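Local coordinates for 2-oxo-1,2-dihydroquinoline 8-monooxygenase, oxygenase component (Pseudomonas putida, PDB 1Z01), which probably hydroxylates 2-oxo-1,2-dihydroquinoline at position 8 as a trimeric Rieske-type oxygenase with a [2Fe-2S] cluster and a separate iron site, at residues A[187-192]-A[311-316]. Numbering follows the deposited sequence.
Sequences SSPSVL and HVVQYE
Y315 OH donates a short 2.6 Å hydrogen bond to the backbone carbonyl oxygen P189 O, meeting it at a C=O...donor angle of 140° and tilted 22° from the carbonyl plane. The acceptor lies at the edge of the phenol ring, close to the ring plane. With CG beside the backbone N (chi1 -68°), the tyrosine side chain leaves strand 313-320 toward the loop and passes V313, whose CG2 sits over one ring face near the rim. V191 reaches the same ring obliquely, its CG2 4.1 Å from Y315 CD1.

V313 packs against both the Y315 ring and the 187-192 loop. Its CG1, set between the backbone N and the carbonyl carbon, lies 3.3 Å from P189 O and packs 3.8 Å from P189 CG. The CG-CD side of the proline ring meets both this methyl and the H311 carbonyl, with P189 CD 3.6 Å from H311 O. Next to the proline in the chain, S188 CB packs 3.8 Å from V313 CB, while S188 OG meets a water that donates to V312 O, so a water-mediated link joins the two segments.

The segment 187-192 thus lies against part of the antiparallel sheet of the ring-hydroxylase domain, at strand 313-320 and its neighbours 301-305 and 325-335, where M303 and V333 flank V313. On the side of helix 339-377, Q314 NE2 bonds to E316 OE2 and to N362 OD1, and E316 touches N362. The buried carbonyl of P189 is satisfied by a phenol, joining an irregular loop to the sheet without strand pairing between the two segments.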
ATOM      1  N   SER A 187     -23.861  40.456 -12.139  1.00 22.21           N
ATOM      2  CA  SER A 187     -24.286  39.155 -11.638  1.00 21.44           C
ATOM      3  C   SER A 187     -23.574  37.956 -12.254  1.00 21.37           C
ATOM      4  O   SER A 187     -23.323  37.905 -13.456  1.00 20.89           O
ATOM      5  CB  SER A 187     -25.792  38.994 -11.827  1.00 22.02           C
ATOM      6  OG  SER A 187     -26.502  39.888 -10.987  1.00 22.94           O
ATOM      7  N   SER A 188     -23.253  36.982 -11.410  1.00 20.41           N
ATOM      8  CA  SER A 188     -22.596  35.760 -11.865  1.00 19.46           C
ATOM      9  C   SER A 188     -23.657  34.795 -12.375  1.00 17.71           C
ATOM     10  O   SER A 188     -24.708  34.621 -11.743  1.00 17.44           O
ATOM     11  CB  SER A 188     -21.831  35.096 -10.716  1.00 17.81           C
ATOM     12  OG  SER A 188     -20.707  35.864 -10.322  1.00 17.72           O
ATOM     13  N   PRO A 189     -23.398  34.156 -13.528  1.00 17.39           N
ATOM     14  CA  PRO A 189     -24.318  33.200 -14.139  1.00 17.51           C
ATOM     15  C   PRO A 189     -24.275  31.861 -13.413  1.00 18.30           C
ATOM     16  O   PRO A 189     -23.316  31.551 -12.702  1.00 18.18           O
ATOM     17  CB  PRO A 189     -23.799  33.090 -15.565  1.00 18.25           C
ATOM     18  CG  PRO A 189     -22.323  33.229 -15.380  1.00 17.18           C
ATOM     19  CD  PRO A 189     -22.229  34.384 -14.396  1.00 18.36           C
ATOM     20  N   SER A 190     -25.324  31.072 -13.607  1.00 19.06           N
ATOM     21  CA  SER A 190     -25.433  29.759 -12.997  1.00 18.89           C
ATOM     22  C   SER A 190     -25.346  28.706 -14.090  1.00 19.20           C
ATOM     23  O   SER A 190     -25.580  28.990 -15.260  1.00 19.72           O
ATOM     24  CB  SER A 190     -26.772  29.641 -12.270  1.00 18.26           C
ATOM     25  OG  SER A 190     -26.971  28.334 -11.759  1.00 19.11           O
ATOM     26  N   VAL A 191     -24.989  27.489 -13.713  1.00 19.06           N
ATOM     27  CA  VAL A 191     -24.908  26.409 -14.683  1.00 18.99           C
ATOM     28  C   VAL A 191     -26.331  26.153 -15.181  1.00 18.69           C
ATOM     29  O   VAL A 191     -26.538  25.577 -16.254  1.00 18.15           O
ATOM     30  CB  VAL A 191     -24.343  25.124 -14.034  1.00 20.52           C
ATOM     31  CG1 VAL A 191     -24.233  24.008 -15.078  1.00 22.35           C
ATOM     32  CG2 VAL A 191     -22.970  25.429 -13.403  1.00 21.23           C
ATOM     33  N   LEU A 192     -27.310  26.607 -14.399  1.00 16.93           N
ATOM     34  CA  LEU A 192     -28.715  26.424 -14.739  1.00 18.65           C
ATOM     35  C   LEU A 192     -29.268  27.449 -15.731  1.00 18.82           C
ATOM     36  O   LEU A 192     -30.333  27.244 -16.312  1.00 18.90           O
ATOM     37  CB  LEU A 192     -29.557  26.448 -13.463  1.00 17.37           C
ATOM     38  CG  LEU A 192     -29.416  25.246 -12.523  1.00 18.36           C
ATOM     39  CD1 LEU A 192     -30.228  25.478 -11.263  1.00 17.51           C
ATOM     40  CD2 LEU A 192     -29.899  23.991 -13.236  1.00 17.39           C
ATOM     41  N   HIS A 311     -18.546  38.899 -15.580  1.00 22.54           N
ATOM     42  CA  HIS A 311     -19.457  38.033 -16.316  1.00 22.89           C
ATOM     43  C   HIS A 311     -19.041  36.566 -16.275  1.00 21.26           C
ATOM     44  O   HIS A 311     -19.784  35.692 -16.721  1.00 22.19           O
ATOM     45  CB  HIS A 311     -19.583  38.517 -17.763  1.00 25.84           C
ATOM     46  CG  HIS A 311     -20.132  39.905 -17.880  1.00 29.61           C
ATOM     47  ND1 HIS A 311     -19.550  40.875 -18.667  1.00 30.67           N
ATOM     48  CD2 HIS A 311     -21.196  40.491 -17.285  1.00 29.81           C
ATOM     49  CE1 HIS A 311     -20.232  42.001 -18.549  1.00 31.73           C
ATOM     50  NE2 HIS A 311     -21.236  41.794 -17.716  1.00 31.52           N
ATOM     51  N   VAL A 312     -17.856  36.298 -15.734  1.00 19.72           N
ATOM     52  CA  VAL A 312     -17.354  34.929 -15.619  1.00 18.15           C
ATOM     53  C   VAL A 312     -17.340  34.530 -14.137  1.00 17.74           C
ATOM     54  O   VAL A 312     -16.997  35.340 -13.270  1.00 15.51           O
ATOM     55  CB  VAL A 312     -15.917  34.794 -16.173  1.00 18.45           C
ATOM     56  CG1 VAL A 312     -15.498  33.332 -16.161  1.00 17.87           C
ATOM     57  CG2 VAL A 312     -15.836  35.358 -17.583  1.00 18.19           C
ATOM     58  N   VAL A 313     -17.717  33.288 -13.850  1.00 16.37           N
ATOM     59  CA  VAL A 313     -17.748  32.799 -12.479  1.00 15.66           C
ATOM     60  C   VAL A 313     -17.071  31.429 -12.387  1.00 15.56           C
ATOM     61  O   VAL A 313     -17.136  30.630 -13.326  1.00 17.13           O
ATOM     62  CB  VAL A 313     -19.209  32.686 -11.959  1.00 14.42           C
ATOM     63  CG1 VAL A 313     -20.000  31.694 -12.801  1.00 14.43           C
ATOM     64  CG2 VAL A 313     -19.220  32.261 -10.508  1.00 14.47           C
ATOM     65  N   GLN A 314     -16.413  31.166 -11.259  1.00 14.96           N
ATOM     66  CA  GLN A 314     -15.743  29.885 -11.052  1.00 15.37           C
ATOM     67  C   GLN A 314     -16.455  29.046  -9.997  1.00 13.71           C
ATOM     68  O   GLN A 314     -16.787  29.537  -8.920  1.00 13.84           O
ATOM     69  CB  GLN A 314     -14.286  30.092 -10.627  1.00 16.96           C
ATOM     70  CG  GLN A 314     -13.478  28.788 -10.505  1.00 16.93           C
ATOM     71  CD  GLN A 314     -11.985  29.040 -10.324  1.00 19.00           C
ATOM     72  OE1 GLN A 314     -11.400  29.877 -11.014  1.00 17.39           O
ATOM     73  NE2 GLN A 314     -11.359  28.306  -9.403  1.00 16.36           N
ATOM     74  N   TYR A 315     -16.691  27.778 -10.315  1.00 13.68           N
ATOM     75  CA  TYR A 315     -17.351  26.867  -9.388  1.00 12.28           C
ATOM     76  C   TYR A 315     -16.435  25.680  -9.147  1.00 13.35           C
ATOM     77  O   TYR A 315     -15.780  25.205 -10.069  1.00 11.99           O
ATOM     78  CB  TYR A 315     -18.676  26.348  -9.967  1.00 13.31           C
ATOM     79  CG  TYR A 315     -19.770  27.382 -10.110  1.00 14.49           C
ATOM     80  CD1 TYR A 315     -20.232  27.771 -11.369  1.00 15.49           C
ATOM     81  CD2 TYR A 315     -20.351  27.966  -8.988  1.00 15.91           C
ATOM     82  CE1 TYR A 315     -21.242  28.714 -11.505  1.00 14.19           C
ATOM     83  CE2 TYR A 315     -21.367  28.914  -9.113  1.00 15.60           C
ATOM     84  CZ  TYR A 315     -21.806  29.283 -10.367  1.00 15.99           C
ATOM     85  OH  TYR A 315     -22.791  30.233 -10.475  1.00 14.63           O
ATOM     86  N   GLU A 316     -16.399  25.206  -7.907  1.00 11.99           N
ATOM     87  CA  GLU A 316     -15.584  24.055  -7.565  1.00 12.65           C
ATOM     88  C   GLU A 316     -16.378  23.085  -6.707  1.00 13.12           C
ATOM     89  O   GLU A 316     -17.217  23.488  -5.898  1.00 13.71           O
ATOM     90  CB  GLU A 316     -14.323  24.473  -6.808  1.00 12.58           C
ATOM     91  CG  GLU A 316     -13.499  25.529  -7.521  1.00 14.29           C
ATOM     92  CD  GLU A 316     -12.133  25.728  -6.910  1.00 15.26           C
ATOM     93  OE1 GLU A 316     -11.948  25.422  -5.718  1.00 16.45           O
ATOM     94  OE2 GLU A 316     -11.240  26.215  -7.622  1.00 20.20           O
TER
HETATM   95  O   HOH W   1     -19.532  36.690 -12.372  1.00 21.74           O